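Local coordinates for YusO protein (Bacillus subtilis, PDB 1S3J) that represses the multidrug resistance operon mdtRP by binding directly to its promoter region, as a homodimeric transcriptional regulator of the MarR family, at residues Ser14-Ala17 and Leu18-Ile22; Gly34-Pro37 and Ala38-Phe41; Asp102-Phe105 and Glu106-Leu109. One frame throughout, in Å; residues are numbered along the deposited sequence.

Overall arrangement
The three contacts are local ones, met in series along the chain, and all lie in the MarR-type winged helix-turn-helix fold. Contact 1 (S14-I22) sits midway along helix 4-32, its centre about 18 Å from that of the chain, where the second subunit packs on it. Contact 2 (G34-F41) turns the chain into helix 37-49, and contact 3 (D102-L109) is an early part of helix 99-120. Centres of contacts 2 and 3 are about 11 Å apart, and they touch through L40 and V35 against F105 and V108; the centre of contact 1 is about 21 Å from that of contact 2 and 25 Å from that of contact 3. Contacts 2 and 3 lie where these three helices meet, consistent with a junction between dimer-forming and DNA-binding parts.

Contact 1 of 3, residues Ser14-Ala17 and Leu18-Ile22; sequences SLQA and LFQKI
L18 N and F19 N reach back one turn to S14 O and L15 O, at 3.0 Å and 2.9 Å, in two helical hydrogen bonds. Q20 N to Q16 O (3.1 Å) and K21 N to A17 O (3.3 Å) carry the ladder on, the last less straight, with 138° at the hydrogen. The L18 branch folds back over the preceding turn: its CG rests 3.4 Å from S14 O, because CG stands beside its own backbone N and anti to the carbonyl carbon (chi1 -70°). K21 CB also lies close to the carbonyl one turn back, 3.3 Å from A17 O, where the backbone alone puts it. Q16 and Q20 run side by side in the same direction, a turn apart, both extended beyond CG. Farther out, Q12 NE2 is hydrogen-bonded to Q16 OE1, and S14 OG to D10 O, so both polar ends are tied to the turn before. K21 and I22 lean on Y119 of helix 99-120, and I22 also on M116. On the dimer side, F19 packs on F19 of the second subunit, while S14 and L15 meet its T135. Such helix-to-helix packing between subunits belongs to the helical dimerisation region of the MarR fold.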
# COMPACT_ATOMS: atom_id res chain seq x y z
N SER A 14 -1.42 -10.16 -10.71
CA SER A 14 -1.15 -8.97 -11.52
C SER A 14 -0.91 -7.75 -10.61
O SER A 14 0.11 -7.11 -10.71
CB SER A 14 -2.28 -8.68 -12.51
OG SER A 14 -2.54 -9.79 -13.36
N LEU A 15 -1.85 -7.47 -9.71
CA LEU A 15 -1.73 -6.32 -8.82
C LEU A 15 -0.49 -6.40 -7.95
O LEU A 15 0.19 -5.41 -7.75
CB LEU A 15 -2.99 -6.12 -7.98
CG LEU A 15 -4.24 -5.74 -8.79
CD1 LEU A 15 -5.43 -5.69 -7.90
CD2 LEU A 15 -4.05 -4.44 -9.48
N GLN A 16 -0.14 -7.60 -7.49
CA GLN A 16 1.01 -7.78 -6.59
C GLN A 16 2.31 -7.54 -7.34
O GLN A 16 3.27 -7.01 -6.77
CB GLN A 16 0.97 -9.17 -5.97
CG GLN A 16 2.06 -9.50 -4.91
CD GLN A 16 2.41 -11.00 -4.88
OE1 GLN A 16 1.51 -11.85 -4.80
NE2 GLN A 16 3.71 -11.31 -4.97
N ALA A 17 2.36 -7.89 -8.62
CA ALA A 17 3.55 -7.62 -9.39
C ALA A 17 3.65 -6.13 -9.70
O ALA A 17 4.72 -5.58 -9.71
CB ALA A 17 3.55 -8.42 -10.67
N LEU A 18 2.52 -5.48 -9.97
CA LEU A 18 2.55 -4.05 -10.30
C LEU A 18 3.00 -3.26 -9.08
O LEU A 18 3.84 -2.38 -9.19
CB LEU A 18 1.19 -3.57 -10.84
CG LEU A 18 0.88 -4.13 -12.24
CD1 LEU A 18 -0.52 -3.90 -12.62
CD2 LEU A 18 1.78 -3.50 -13.26
N PHE A 19 2.48 -3.64 -7.92
CA PHE A 19 2.77 -2.97 -6.66
C PHE A 19 4.25 -3.09 -6.29
O PHE A 19 4.92 -2.09 -6.15
CB PHE A 19 1.89 -3.53 -5.54
CG PHE A 19 2.12 -2.86 -4.21
CD1 PHE A 19 1.59 -1.61 -3.95
CD2 PHE A 19 2.87 -3.48 -3.22
CE1 PHE A 19 1.81 -0.97 -2.73
CE2 PHE A 19 3.08 -2.84 -1.99
CZ PHE A 19 2.55 -1.59 -1.75
N GLN A 20 4.76 -4.31 -6.15
CA GLN A 20 6.19 -4.52 -5.90
C GLN A 20 7.10 -3.75 -6.85
O GLN A 20 8.21 -3.40 -6.49
CB GLN A 20 6.53 -6.00 -6.01
CG GLN A 20 6.02 -6.86 -4.86
CD GLN A 20 6.04 -8.36 -5.22
OE1 GLN A 20 5.55 -8.76 -6.28
NE2 GLN A 20 6.62 -9.17 -4.35
N LYS A 21 6.63 -3.51 -8.07
CA LYS A 21 7.40 -2.78 -9.08
C LYS A 21 7.22 -1.26 -8.99
O LYS A 21 8.14 -0.50 -9.33
CB LYS A 21 6.96 -3.24 -10.46
CG LYS A 21 8.10 -3.58 -11.40
CD LYS A 21 7.55 -4.06 -12.75
CE LYS A 21 7.00 -5.51 -12.73
NZ LYS A 21 8.08 -6.54 -12.59
N ILE A 22 6.04 -0.81 -8.58
CA ILE A 22 5.69 0.61 -8.65
C ILE A 22 5.89 1.28 -7.30
O ILE A 22 6.31 2.43 -7.25
CB ILE A 22 4.24 0.82 -9.15
CG1 ILE A 22 4.15 0.56 -10.66
CG2 ILE A 22 3.75 2.25 -8.90
CD1 ILE A 22 2.74 0.23 -11.15

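Contact 2 of 3, residues Gly34-Pro37 and Ala38-Phe41; sequences GVTP and AQLF
T36 O and P37 O receive L40 N and F41 N at 2.8 Å and 3.0 Å, the opening bonds of helix 37-49, just after G34, at positive phi (84°), has ended helix 4-32 in a Schellman motif. T36 is the N-cap: its OG1 accepts Q39 N at 3.3 Å in a nearly straight bond, 165° at the hydrogen. The hydroxyl is placed for this by chi1 of 60°, which sets OG1 between the backbone N and the carbonyl carbon. The extended Q39 side chain runs back past the cap, its CG lying 3.4 Å from T36 OG1 and its end crossing the threonine obliquely, with NE2 4.1 Å from T36 CG2. Beyond, Q39 OE1 lies 3.6 Å from V35 CA and takes a hydrogen bond from K78 NZ. V35 CG2 meets L40 CB at 4.2 Å, an apolar contact extended by M30 of helix 4-32, which touches V35, P37 and L40. On another side of the turn, A38 and F41 pack on M61 of helix 54-61, and A38 also on M71 of helix 65-77. The chemistry therefore divides: a hydroxyl supplies the acceptor that a first-turn N-H lacks, Q39 links this cap through K78 to the end of helix 65-77, probably the recognition helix, and V35 with L40 gives the turn its apolar inner side.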
# COMPACT_ATOMS: atom_id res chain seq x y z
N GLY A 34 12.06 14.84 -0.49
CA GLY A 34 12.12 15.11 0.93
C GLY A 34 10.86 14.90 1.74
O GLY A 34 10.87 15.15 2.95
N VAL A 35 9.78 14.43 1.11
CA VAL A 35 8.49 14.27 1.77
C VAL A 35 8.13 12.79 1.96
O VAL A 35 8.53 11.93 1.17
CB VAL A 35 7.34 15.06 1.02
CG1 VAL A 35 7.90 16.24 0.24
CG2 VAL A 35 6.54 14.17 0.09
N THR A 36 7.40 12.51 3.03
CA THR A 36 6.91 11.17 3.32
C THR A 36 5.48 11.04 2.81
O THR A 36 4.85 12.04 2.46
CB THR A 36 6.94 10.90 4.83
OG1 THR A 36 6.08 11.85 5.50
CG2 THR A 36 8.38 11.08 5.41
N PRO A 37 4.96 9.81 2.78
CA PRO A 37 3.54 9.60 2.46
C PRO A 37 2.58 10.40 3.32
O PRO A 37 1.57 10.84 2.80
CB PRO A 37 3.35 8.09 2.73
CG PRO A 37 4.67 7.51 2.48
CD PRO A 37 5.67 8.54 2.97
N ALA A 38 2.85 10.56 4.61
CA ALA A 38 1.91 11.26 5.49
C ALA A 38 1.96 12.76 5.19
O ALA A 38 0.92 13.44 5.17
CB ALA A 38 2.20 10.98 6.97
N GLN A 39 3.16 13.27 4.96
CA GLN A 39 3.32 14.67 4.59
C GLN A 39 2.65 14.92 3.24
O GLN A 39 2.02 15.97 3.05
CB GLN A 39 4.80 15.07 4.53
CG GLN A 39 5.46 15.19 5.91
CD GLN A 39 6.97 15.33 5.81
OE1 GLN A 39 7.47 15.83 4.83
NE2 GLN A 39 7.69 14.88 6.83
N LEU A 40 2.75 13.95 2.32
CA LEU A 40 2.15 14.09 0.98
C LEU A 40 0.63 14.13 1.14
O LEU A 40 -0.03 14.93 0.49
CB LEU A 40 2.57 12.96 0.03
CG LEU A 40 1.90 13.03 -1.37
CD1 LEU A 40 2.41 14.26 -2.13
CD2 LEU A 40 2.06 11.75 -2.21
N PHE A 41 0.11 13.30 2.04
CA PHE A 41 -1.31 13.30 2.30
C PHE A 41 -1.80 14.66 2.82
O PHE A 41 -2.91 15.09 2.47
CB PHE A 41 -1.69 12.18 3.27
CG PHE A 41 -3.19 12.06 3.51
CD1 PHE A 41 -3.95 11.11 2.83
CD2 PHE A 41 -3.84 12.92 4.39
CE1 PHE A 41 -5.35 11.02 3.03
CE2 PHE A 41 -5.21 12.85 4.60
CZ PHE A 41 -5.97 11.89 3.92

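Contact 3 of 3, residues Asp102-Phe105 and Glu106-Leu109; sequences DIKF and EEVL
The ring of F105 has the backbone N of E106 and the CD1 methyl of L109 near it, both approaching obliquely: E106 N is 3.8 Å from F105 CG, and L109 CD1 is 4.1 Å from F105 CZ at the far end. F105 and L109 run side by side in the same direction; CG of F105 is turned anti to its backbone nitrogen (chi1 173°), and L109 has the like setting, which lays the two along one flank of the helix. The flat carboxylate of E107 has I103 CG2 at 3.8 Å from OE2, while on its other oxygen, OE1, K104 CD stands at 3.6 Å. K104 NZ forms a long salt bridge of 3.8 Å with E107 OE1, the two side chains crossing; the same NZ is hydrogen-bonded to Q33 OE1. E107 CG also presses on I103 O at 3.1 Å.

Two further carboxylates, D102 and E106, bring OD2 and OE1 to 4.5 Å from each other. Their like charges would be expected to repel, yet K47 NZ bridges them, in salt bridges with D102 OD1 and E106 OE1, and probably offsets this. Along the backbone, V108 N bonds to K104 O with 161° at the hydrogen. I103 O accepts E107 N and, weakly, E106 N, while V108 CG2 lies 3.2 Å from K104 O.

The segment lies near the start of helix 99-120, which follows strand 93-97 of the small antiparallel sheet. Its inner flank faces helix 37-49: F105 packs on L40, L43 and A44, and V108 on L40. K47 ties one polar flank to helix 37-49, and Q33, just past the end of helix 4-32, holds the other.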
# COMPACT_ATOMS: atom_id res chain seq x y z
N ASP A 102 2.94 24.43 -2.42
CA ASP A 102 2.17 24.17 -3.64
C ASP A 102 3.10 23.63 -4.72
O ASP A 102 2.80 22.64 -5.37
CB ASP A 102 1.51 25.47 -4.11
CG ASP A 102 0.55 25.25 -5.25
OD1 ASP A 102 -0.57 24.74 -5.01
OD2 ASP A 102 0.83 25.57 -6.43
N ILE A 103 4.24 24.29 -4.89
CA ILE A 103 5.23 23.87 -5.87
C ILE A 103 5.78 22.48 -5.54
O ILE A 103 6.01 21.68 -6.43
CB ILE A 103 6.37 24.91 -5.93
CG1 ILE A 103 5.85 26.23 -6.53
CG2 ILE A 103 7.54 24.40 -6.75
CD1 ILE A 103 6.71 27.44 -6.15
N LYS A 104 5.97 22.19 -4.26
CA LYS A 104 6.53 20.91 -3.84
C LYS A 104 5.52 19.79 -4.03
O LYS A 104 5.89 18.69 -4.45
CB LYS A 104 7.01 20.95 -2.38
CG LYS A 104 8.03 19.88 -2.03
CD LYS A 104 9.25 19.94 -2.94
CE LYS A 104 10.39 19.16 -2.41
NZ LYS A 104 11.65 19.54 -3.09
N PHE A 105 4.24 20.08 -3.75
CA PHE A 105 3.18 19.10 -3.95
C PHE A 105 3.03 18.76 -5.43
O PHE A 105 2.66 17.63 -5.78
CB PHE A 105 1.84 19.59 -3.41
CG PHE A 105 0.69 18.68 -3.74
CD1 PHE A 105 0.56 17.44 -3.11
CD2 PHE A 105 -0.23 19.04 -4.70
CE1 PHE A 105 -0.49 16.59 -3.43
CE2 PHE A 105 -1.29 18.19 -5.03
CZ PHE A 105 -1.42 16.97 -4.39
N GLU A 106 3.34 19.74 -6.29
CA GLU A 106 3.17 19.59 -7.74
C GLU A 106 4.32 18.78 -8.34
O GLU A 106 4.10 17.97 -9.24
CB GLU A 106 3.06 20.95 -8.42
CG GLU A 106 2.01 21.04 -9.51
CD GLU A 106 0.60 20.75 -9.03
OE1 GLU A 106 0.12 21.48 -8.12
OE2 GLU A 106 -0.04 19.81 -9.56
N GLU A 107 5.52 19.02 -7.83
CA GLU A 107 6.72 18.30 -8.23
C GLU A 107 6.63 16.82 -7.84
O GLU A 107 6.99 15.94 -8.60
CB GLU A 107 7.95 18.93 -7.58
CG GLU A 107 8.28 20.32 -8.11
CD GLU A 107 9.53 20.93 -7.47
OE1 GLU A 107 9.99 20.45 -6.40
OE2 GLU A 107 10.06 21.91 -8.05
N VAL A 108 6.12 16.54 -6.64
CA VAL A 108 5.93 15.18 -6.18
C VAL A 108 4.86 14.48 -7.04
O VAL A 108 5.04 13.34 -7.48
CB VAL A 108 5.55 15.15 -4.69
CG1 VAL A 108 5.14 13.75 -4.25
CG2 VAL A 108 6.71 15.66 -3.82
N LEU A 109 3.75 15.16 -7.31
CA LEU A 109 2.64 14.57 -8.05
C LEU A 109 3.04 14.27 -9.52
O LEU A 109 2.71 13.21 -10.06
CB LEU A 109 1.42 15.48 -8.01
CG LEU A 109 0.05 14.84 -8.25
CD1 LEU A 109 -0.41 14.03 -7.03
CD2 LEU A 109 -0.98 15.93 -8.59